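Local structure of (2Z,6E)-hedycaryol synthase (Kitasatospora setae, 4MC3) at residues F9-P14 and N302-L307; L15-H20 and G56-P61; L21-R26 and A63-L68. The protein catalyses the magnesium-dependent 1,11-cyclisation of (2E,6E)-farnesyl diphosphate, with addition of water and loss of diphosphate, to give (2Z,6E)-hedycaryol. All blocks are in the same frame, centred on the assembly; numbering follows the deposited sequence.

The three contacts follow the N-terminal loop as it runs over the all-helical class I terpene synthase fold. Contact 1 lays residues 9-14 on the last helix, 286-309, which lines the nerolidol pocket; contact 2 carries the next six residues past the end of helix 52-59; contact 3 packs the start of helix 21-35 against that of helix 65-84. Residues 9-26 thus run continuously across all three. Contact 2 touches both others, reaching contact 3 through Asn18 ND2 and Ala63 O. Its centre is 13 Å from that of contact 1 and 9 Å from that of contact 3; contacts 1 and 3, 22 Å apart, do not touch. Contacts 2 and 3 interleave inside the long loop closed by contact 1.

Contact 1: F9-P14 and N302-L307; sequences FYVPFP and NLSGQL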
loop_
_atom_site.group_PDB
_atom_site.type_symbol
_atom_site.label_atom_id
_atom_site.label_comp_id
_atom_site.label_asym_id
_atom_site.label_seq_id
_atom_site.Cartn_x
_atom_site.Cartn_y
_atom_site.Cartn_z
ATOM N N PHE A 9 19.047 4.360 -6.660
ATOM C CA PHE A 9 17.719 4.744 -7.116
ATOM C C PHE A 9 17.567 6.208 -6.866
ATOM O O PHE A 9 17.908 6.672 -5.780
ATOM C CB PHE A 9 16.630 4.025 -6.317
ATOM C CG PHE A 9 16.568 2.543 -6.541
ATOM C CD1 PHE A 9 16.202 2.027 -7.775
ATOM C CD2 PHE A 9 16.819 1.653 -5.494
ATOM C CE1 PHE A 9 16.098 0.651 -7.963
ATOM C CE2 PHE A 9 16.719 0.284 -5.690
ATOM C CZ PHE A 9 16.345 -0.211 -6.925
ATOM N N TYR A 10 17.062 6.923 -7.864
ATOM C CA TYR A 10 16.803 8.342 -7.728
ATOM C C TYR A 10 15.349 8.644 -8.066
ATOM O O TYR A 10 14.800 8.159 -9.063
ATOM C CB TYR A 10 17.742 9.168 -8.637
ATOM C CG TYR A 10 17.366 10.645 -8.677
ATOM C CD1 TYR A 10 17.763 11.515 -7.645
ATOM C CD2 TYR A 10 16.567 11.168 -9.710
ATOM C CE1 TYR A 10 17.388 12.851 -7.655
ATOM C CE2 TYR A 10 16.200 12.513 -9.727
ATOM C CZ TYR A 10 16.602 13.339 -8.698
ATOM O OH TYR A 10 16.256 14.680 -8.703
ATOM N N VAL A 11 14.740 9.453 -7.213
ATOM C CA VAL A 11 13.381 9.922 -7.402
ATOM C C VAL A 11 13.379 11.448 -7.219
ATOM O O VAL A 11 13.942 11.960 -6.259
ATOM C CB VAL A 11 12.423 9.253 -6.366
ATOM C CG1 VAL A 11 11.040 9.729 -6.600
ATOM C CG2 VAL A 11 12.476 7.739 -6.522
ATOM N N PRO A 12 12.756 12.179 -8.142
ATOM C CA PRO A 12 12.875 13.654 -8.145
ATOM C C PRO A 12 11.992 14.373 -7.143
ATOM O O PRO A 12 12.197 15.566 -6.888
ATOM C CB PRO A 12 12.425 14.033 -9.548
ATOM C CG PRO A 12 11.603 12.909 -10.019
ATOM C CD PRO A 12 12.225 11.690 -9.427
ATOM N N PHE A 13 11.013 13.661 -6.588
ATOM C CA PHE A 13 9.987 14.279 -5.767
ATOM C C PHE A 13 10.549 14.566 -4.375
ATOM O O PHE A 13 11.322 13.772 -3.836
ATOM C CB PHE A 13 8.758 13.341 -5.681
ATOM C CG PHE A 13 8.265 12.858 -7.029
ATOM C CD1 PHE A 13 7.818 13.744 -8.008
ATOM C CD2 PHE A 13 8.308 11.502 -7.342
ATOM C CE1 PHE A 13 7.419 13.286 -9.275
ATOM C CE2 PHE A 13 7.896 11.045 -8.586
ATOM C CZ PHE A 13 7.458 11.936 -9.556
ATOM N N PRO A 14 10.160 15.721 -3.777
ATOM C CA PRO A 14 10.655 15.990 -2.448
ATOM C C PRO A 14 10.292 14.906 -1.431
ATOM O O PRO A 14 9.231 14.248 -1.555
ATOM C CB PRO A 14 10.032 17.357 -2.094
ATOM C CG PRO A 14 9.734 17.989 -3.409
ATOM C CD PRO A 14 9.369 16.837 -4.325
ATOM N N ASN A 302 5.223 9.466 -2.191
ATOM C CA ASN A 302 5.493 8.143 -1.624
ATOM C C ASN A 302 6.629 7.395 -2.337
ATOM O O ASN A 302 7.280 6.547 -1.707
ATOM C CB ASN A 302 4.212 7.291 -1.654
ATOM C CG ASN A 302 3.409 7.432 -0.413
ATOM O OD1 ASN A 302 2.600 8.401 -0.248
ATOM N ND2 ASN A 302 3.633 6.528 0.490
ATOM N N LEU A 303 6.854 7.681 -3.613
ATOM C CA LEU A 303 8.035 7.031 -4.257
ATOM C C LEU A 303 9.363 7.428 -3.553
ATOM O O LEU A 303 10.219 6.590 -3.295
ATOM C CB LEU A 303 8.090 7.340 -5.732
ATOM C CG LEU A 303 7.185 6.492 -6.650
ATOM C CD1 LEU A 303 5.687 6.671 -6.443
ATOM C CD2 LEU A 303 7.561 6.750 -8.111
ATOM N N SER A 304 9.481 8.688 -3.144
ATOM C CA SER A 304 10.648 9.147 -2.363
ATOM C C SER A 304 10.600 8.654 -0.948
ATOM O O SER A 304 11.584 8.125 -0.448
ATOM C CB SER A 304 10.722 10.674 -2.361
ATOM O OG SER A 304 11.107 11.111 -3.648
ATOM N N GLY A 305 9.424 8.754 -0.281
ATOM C CA GLY A 305 9.367 8.355 1.121
ATOM C C GLY A 305 9.632 6.898 1.304
ATOM O O GLY A 305 10.302 6.500 2.262
ATOM N N GLN A 306 9.066 6.066 0.419
ATOM C CA GLN A 306 9.219 4.639 0.644
ATOM C C GLN A 306 10.622 4.161 0.238
ATOM O O GLN A 306 11.132 3.183 0.780
ATOM C CB GLN A 306 8.116 3.812 -0.042
ATOM C CG GLN A 306 6.703 4.191 0.368
ATOM C CD GLN A 306 6.446 4.118 1.881
ATOM O OE1 GLN A 306 6.943 3.260 2.526
ATOM N NE2 GLN A 306 5.594 4.994 2.400
ATOM N N LEU A 307 11.253 4.863 -0.706
ATOM C CA LEU A 307 12.643 4.585 -1.048
ATOM C C LEU A 307 13.545 4.863 0.147
ATOM O O LEU A 307 14.413 4.056 0.503
ATOM C CB LEU A 307 13.085 5.409 -2.261
ATOM C CG LEU A 307 14.566 5.383 -2.635
ATOM C CD1 LEU A 307 14.960 3.959 -3.018
ATOM C CD2 LEU A 307 14.805 6.378 -3.762
#
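Ser304 OG donates a hydrogen bond of 2.7 Å to Phe13 O, fixing the extended N-terminal segment to helix 286-309 of the class I terpene synthase fold. The hydroxyl approaches at a C=O...O angle of 128°, tilted from the carbonyl plane; with OG anti to the carbonyl carbon (chi1 -71°), it is placed at the Phe13 carbonyl. An alanine here would remove this donor and is likely to leave Phe13 O without its mate and the segment less firmly held. Val11 sits beside the bond: its CG1 lies 3.3 Å from Ser304 OG and meets Leu303 CB, while CG2 touches Leu307 CD2, the two side chains running antiparallel alongside each other. At one end Leu307 CD1 packs 3.7 Å from Phe9 CB; at the other, Leu303 CD2 lies loosely at the edge of the Phe13 ring, 4.3 Å from CE2. Behind this shell, Phe9 packs on Val261 and Phe13 on Leu265, both of helix 250-282, and His216 of helix 204-225 touches Val11 and Leu303. Gln306, on the same helical turn, touches the bound nerolidol. Pro12 CG sits over the centre of one face of the Phe13 ring, 4.1 Å above its plane.

Contact 2: L15-H20 and G56-P61; sequences LECNPH and GAYVWP
Asn18 bonds to Ala57 O through its backbone N and to Trp60 O through its side chain, joining residues 15-20 to the end of helix 52-59. The backbone bond, 3.0 Å from Asn18 N to Ala57 O, is bent (143° at the hydrogen) and comes from above the carbonyl plane. The side chain makes the straighter link: ND2 gives a hydrogen bond of 2.8 Å to Trp60 O, 170° at the hydrogen, with the acceptor in the plane of the amide and the donor in the plane of the carbonyl. With CG anti to the backbone N (chi1 -162°), the amide is placed beside Trp60 O. ND2 also donates to Ala63 O, while OD1 accepts from His20 N at 2.7 Å in an Asx turn just before helix 21-35. Bonds at both ends of the amide thus fix its rotation, and the carbonyls where helix 52-59 gives out gain partners.

One water lies 2.9 Å from Glu16 O and 2.7 Å from Tyr58 O, between the two backbones. Glu16 O also lies at the edge of the Tyr58 ring, whereas Cys17 SG sits over one face, 4.1 Å from the ring centroid, in a sulfur-aromatic contact. The same sulfur touches Ala57 CB. Glu16 CB rests 3.6 Å from Pro61 CB, its side chain lying roughly perpendicular to the proline, and its carboxylate forms a salt bridge with Arg62 through OE1.

Trp60 turns away from the segment and donates through NE1 to Leu184 O on helix 181-188, while also packing on Leu68 and Ile75 of helix 65-84. On another flank, Leu15, Tyr58 and Pro61 touch helix 286-309 at Val308, Gln306 and Asn298, so the junction sits where three neighbouring helices meet the end of helix 52-59.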
loop_
_atom_site.group_PDB
_atom_site.type_symbol
_atom_site.label_atom_id
_atom_site.label_comp_id
_atom_site.label_asym_id
_atom_site.label_seq_id
_atom_site.Cartn_x
_atom_site.Cartn_y
_atom_site.Cartn_z
ATOM N N LEU A 15 11.182 14.728 -0.461
ATOM C CA LEU A 15 10.956 13.830 0.648
ATOM C C LEU A 15 10.154 14.575 1.709
ATOM O O LEU A 15 10.630 15.506 2.297
ATOM C CB LEU A 15 12.254 13.290 1.248
ATOM C CG LEU A 15 12.120 12.402 2.469
ATOM C CD1 LEU A 15 11.448 11.109 2.034
ATOM C CD2 LEU A 15 13.464 12.090 3.099
ATOM N N GLU A 16 8.925 14.122 1.962
ATOM C CA GLU A 16 7.975 14.705 2.925
ATOM C C GLU A 16 7.650 13.707 4.056
ATOM O O GLU A 16 7.576 12.502 3.817
ATOM C CB GLU A 16 6.656 15.083 2.233
ATOM C CG GLU A 16 6.795 16.012 1.072
ATOM C CD GLU A 16 5.486 16.350 0.398
ATOM O OE1 GLU A 16 4.381 16.203 0.965
ATOM O OE2 GLU A 16 5.563 16.879 -0.705
ATOM N N CYS A 17 7.471 14.203 5.265
ATOM C CA CYS A 17 7.183 13.369 6.411
ATOM C C CYS A 17 6.169 14.127 7.266
ATOM O O CYS A 17 6.170 15.344 7.341
ATOM C CB CYS A 17 8.430 13.010 7.213
ATOM S SG CYS A 17 8.235 11.623 8.371
ATOM N N ASN A 18 5.227 13.403 7.872
ATOM C CA ASN A 18 4.205 14.088 8.613
ATOM C C ASN A 18 4.703 14.685 9.943
ATOM O O ASN A 18 5.299 13.975 10.741
ATOM C CB ASN A 18 3.077 13.089 8.917
ATOM C CG ASN A 18 1.810 13.787 9.286
ATOM O OD1 ASN A 18 1.774 14.490 10.291
ATOM N ND2 ASN A 18 0.768 13.667 8.458
ATOM N N PRO A 19 4.437 15.993 10.184
ATOM C CA PRO A 19 4.870 16.638 11.434
ATOM C C PRO A 19 4.174 16.090 12.702
ATOM O O PRO A 19 4.638 16.343 13.839
ATOM C CB PRO A 19 4.466 18.093 11.204
ATOM C CG PRO A 19 3.465 18.116 10.136
ATOM C CD PRO A 19 3.700 16.923 9.283
ATOM N N HIS A 20 3.089 15.314 12.527
ATOM C CA HIS A 20 2.301 14.824 13.670
ATOM C C HIS A 20 2.663 13.403 14.162
ATOM O O HIS A 20 1.903 12.794 14.940
ATOM C CB HIS A 20 0.821 14.871 13.328
ATOM C CG HIS A 20 0.316 16.211 12.950
ATOM N ND1 HIS A 20 0.269 17.265 13.845
ATOM C CD2 HIS A 20 -0.180 16.681 11.782
ATOM C CE1 HIS A 20 -0.233 18.329 13.233
ATOM N NE2 HIS A 20 -0.538 17.995 11.992
ATOM N N GLY A 56 3.701 5.184 8.365
ATOM C CA GLY A 56 2.527 6.020 8.111
ATOM C C GLY A 56 2.858 7.466 7.883
ATOM O O GLY A 56 2.195 8.168 7.084
ATOM N N ALA A 57 3.864 7.970 8.628
ATOM C CA ALA A 57 4.239 9.375 8.496
ATOM C C ALA A 57 4.795 9.634 7.088
ATOM O O ALA A 57 4.662 10.744 6.562
ATOM C CB ALA A 57 5.254 9.771 9.543
ATOM N N TYR A 58 5.344 8.606 6.460
ATOM C CA TYR A 58 5.804 8.714 5.066
ATOM C C TYR A 58 4.699 8.420 4.024
ATOM O O TYR A 58 4.735 8.898 2.881
ATOM C CB TYR A 58 6.972 7.788 4.754
ATOM C CG TYR A 58 8.315 8.255 5.297
ATOM C CD1 TYR A 58 9.013 7.520 6.209
ATOM C CD2 TYR A 58 8.841 9.485 4.901
ATOM C CE1 TYR A 58 10.285 7.955 6.666
ATOM C CE2 TYR A 58 10.059 9.948 5.373
ATOM C CZ TYR A 58 10.785 9.166 6.248
ATOM O OH TYR A 58 12.002 9.632 6.711
ATOM N N VAL A 59 3.714 7.619 4.417
ATOM C CA VAL A 59 2.579 7.370 3.524
ATOM C C VAL A 59 1.648 8.571 3.363
ATOM O O VAL A 59 1.171 8.878 2.277
ATOM C CB VAL A 59 1.744 6.116 3.976
ATOM C CG1 VAL A 59 0.538 5.965 3.063
ATOM C CG2 VAL A 59 2.607 4.860 3.971
ATOM N N TRP A 60 1.359 9.232 4.504
ATOM C CA TRP A 60 0.441 10.335 4.595
ATOM C C TRP A 60 1.111 11.576 5.142
ATOM O O TRP A 60 0.668 12.115 6.159
ATOM C CB TRP A 60 -0.801 9.990 5.454
ATOM C CG TRP A 60 -1.524 8.767 5.000
ATOM C CD1 TRP A 60 -2.330 8.633 3.901
ATOM C CD2 TRP A 60 -1.544 7.508 5.662
ATOM N NE1 TRP A 60 -2.807 7.339 3.822
ATOM C CE2 TRP A 60 -2.329 6.631 4.888
ATOM C CE3 TRP A 60 -0.931 7.010 6.826
ATOM C CZ2 TRP A 60 -2.561 5.332 5.285
ATOM C CZ3 TRP A 60 -1.128 5.713 7.190
ATOM C CH2 TRP A 60 -1.934 4.867 6.408
ATOM N N PRO A 61 2.155 12.083 4.443
ATOM C CA PRO A 61 2.875 13.254 4.987
ATOM C C PRO A 61 2.076 14.508 5.158
ATOM O O PRO A 61 2.437 15.345 5.986
ATOM C CB PRO A 61 4.030 13.457 3.987
ATOM C CG PRO A 61 3.487 12.844 2.694
ATOM C CD PRO A 61 2.744 11.607 3.197
HETATM O O HOH W 1 6.656 10.481 1.952
#

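Contact 3: L21-R26 and A63-L68; sequences LEEASR and ADLDTL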
loop_
_atom_site.group_PDB
_atom_site.type_symbol
_atom_site.label_atom_id
_atom_site.label_comp_id
_atom_site.label_asym_id
_atom_site.label_seq_id
_atom_site.Cartn_x
_atom_site.Cartn_y
_atom_site.Cartn_z
ATOM N N LEU A 21 3.783 12.865 13.708
ATOM C CA LEU A 21 4.199 11.499 14.003
ATOM C C LEU A 21 4.175 11.150 15.510
ATOM O O LEU A 21 3.643 10.128 15.917
ATOM C CB LEU A 21 5.604 11.265 13.482
ATOM C CG LEU A 21 6.276 9.941 13.845
ATOM C CD1 LEU A 21 5.449 8.733 13.439
ATOM C CD2 LEU A 21 7.676 9.845 13.250
ATOM N N GLU A 22 4.757 12.001 16.333
ATOM C CA GLU A 22 4.920 11.659 17.753
ATOM C C GLU A 22 3.528 11.481 18.409
ATOM O O GLU A 22 3.260 10.462 19.031
ATOM C CB GLU A 22 5.825 12.685 18.483
ATOM C CG GLU A 22 7.157 12.095 18.968
ATOM C CD GLU A 22 8.111 11.626 17.856
ATOM O OE1 GLU A 22 8.784 12.482 17.232
ATOM O OE2 GLU A 22 8.232 10.393 17.630
ATOM N N GLU A 23 2.629 12.439 18.208
ATOM C CA GLU A 23 1.270 12.376 18.761
ATOM C C GLU A 23 0.444 11.230 18.159
ATOM O O GLU A 23 -0.249 10.485 18.878
ATOM C CB GLU A 23 0.551 13.690 18.490
ATOM C CG GLU A 23 -0.781 13.896 19.190
ATOM C CD GLU A 23 -1.164 15.382 19.284
ATOM O OE1 GLU A 23 -0.510 16.234 18.619
ATOM O OE2 GLU A 23 -2.119 15.702 20.031
ATOM N N ALA A 24 0.518 11.062 16.840
ATOM C CA ALA A 24 -0.237 9.949 16.220
ATOM C C ALA A 24 0.287 8.596 16.709
ATOM O O ALA A 24 -0.491 7.679 16.887
ATOM C CB ALA A 24 -0.131 10.012 14.731
ATOM N N SER A 25 1.604 8.463 16.880
ATOM C CA SER A 25 2.220 7.222 17.358
ATOM C C SER A 25 1.732 6.849 18.745
ATOM O O SER A 25 1.404 5.696 18.985
ATOM C CB SER A 25 3.744 7.310 17.377
ATOM O OG SER A 25 4.274 6.079 17.853
ATOM N N ARG A 26 1.608 7.832 19.636
ATOM C CA ARG A 26 1.032 7.545 20.976
ATOM C C ARG A 26 -0.426 7.072 20.849
ATOM O O ARG A 26 -0.835 6.160 21.569
ATOM C CB ARG A 26 1.123 8.776 21.891
ATOM C CG ARG A 26 2.465 8.945 22.586
ATOM C CD ARG A 26 2.382 9.997 23.695
ATOM N NE ARG A 26 1.928 11.301 23.203
ATOM C CZ ARG A 26 2.719 12.233 22.645
ATOM N NH1 ARG A 26 4.028 12.017 22.487
ATOM N NH2 ARG A 26 2.198 13.394 22.226
ATOM N N ALA A 63 -1.290 14.574 5.887
ATOM C CA ALA A 63 -2.495 14.393 6.655
ATOM C C ALA A 63 -2.542 15.213 7.935
ATOM O O ALA A 63 -1.515 15.458 8.568
ATOM C CB ALA A 63 -2.586 12.932 7.026
ATOM N N ASP A 64 -3.741 15.574 8.344
ATOM C CA ASP A 64 -3.986 16.053 9.684
ATOM C C ASP A 64 -3.789 14.920 10.711
ATOM O O ASP A 64 -3.697 13.741 10.359
ATOM C CB ASP A 64 -5.427 16.569 9.712
ATOM C CG ASP A 64 -6.424 15.472 9.403
ATOM O OD1 ASP A 64 -6.616 15.110 8.220
ATOM O OD2 ASP A 64 -7.013 14.966 10.364
ATOM N N LEU A 65 -3.702 15.255 11.988
ATOM C CA LEU A 65 -3.469 14.310 13.042
ATOM C C LEU A 65 -4.510 13.174 13.065
ATOM O O LEU A 65 -4.126 12.003 13.225
ATOM C CB LEU A 65 -3.509 15.021 14.393
ATOM C CG LEU A 65 -3.377 14.133 15.610
ATOM C CD1 LEU A 65 -2.115 13.303 15.689
ATOM C CD2 LEU A 65 -3.514 15.022 16.868
ATOM N N ASP A 66 -5.799 13.520 12.921
ATOM C CA ASP A 66 -6.946 12.533 12.982
ATOM C C ASP A 66 -6.781 11.502 11.861
ATOM O O ASP A 66 -6.783 10.293 12.117
ATOM C CB ASP A 66 -8.338 13.167 12.935
ATOM C CG ASP A 66 -8.668 13.971 14.202
ATOM O OD1 ASP A 66 -8.052 13.741 15.281
ATOM O OD2 ASP A 66 -9.578 14.816 14.113
ATOM N N THR A 67 -6.507 11.977 10.648
ATOM C CA THR A 67 -6.304 11.053 9.508
ATOM C C THR A 67 -5.060 10.225 9.710
ATOM O O THR A 67 -5.056 9.001 9.459
ATOM C CB THR A 67 -6.249 11.816 8.163
ATOM O OG1 THR A 67 -7.497 12.503 7.985
ATOM C CG2 THR A 67 -6.033 10.894 6.993
ATOM N N LEU A 68 -3.945 10.851 10.087
ATOM C CA LEU A 68 -2.756 10.060 10.329
ATOM C C LEU A 68 -2.999 8.941 11.359
ATOM O O LEU A 68 -2.505 7.815 11.202
ATOM C CB LEU A 68 -1.579 10.946 10.740
ATOM C CG LEU A 68 -0.265 10.218 11.000
ATOM C CD1 LEU A 68 0.241 9.445 9.812
ATOM C CD2 LEU A 68 0.811 11.191 11.498
#
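Leu65 meets the first turn of helix 21-35 with both methyls: they share Glu23 CG, and beyond it CD1 reaches Ala24 N at 3.6 Å, close against the backbone, and CD2 reaches the carboxylate carbon of Glu23, 3.4 Å from CD. The two side chains lie roughly perpendicular, so the extended glutamate runs over the forked end of the leucine: CB and CG lie on CD1, CG also on CD2, and the carboxylate on CD2 alone. The glutamate gets there because CG is anti to the backbone N (chi1 -170°) and the chain stays extended beyond it.

One turn further along helix 65-84, Leu68 also faces helix 21-35 and meets the methyl of Ala24 from a different direction, roughly at right angles to Leu65 CD1. Its CD2 packs 3.6 Å from Ala24 CB, with CG almost as near, and reaches Leu21 N more distantly at 4.1 Å. The small alanine lets the backbones come close, with the CA atoms of Ala24 and Leu65 6.3 Å apart. Ala24 also touches Thr69 and Leu72, which extends the same interface along helix 65-84, while Leu21 turns away to pack on Leu54 and Ala57 of helix 52-59.

The start of helix 65-84 is set by Asp64 as N-cap. Its OD2 accepts from Thr67 N at 3.0 Å, from above the carboxylate plane, and its OD1 accepts from Thr67 OG1 at 2.8 Å on the syn side. Both bonds lie in the first turn, which carries Leu65 and Leu68.

No hydrogen bond joins the two segments directly. The interface is mainly apolar, with the Glu23 carboxylate against a leucine methyl at the exposed edge and no charged mate across the segments, and therefore depends on close fit and not on paired charges.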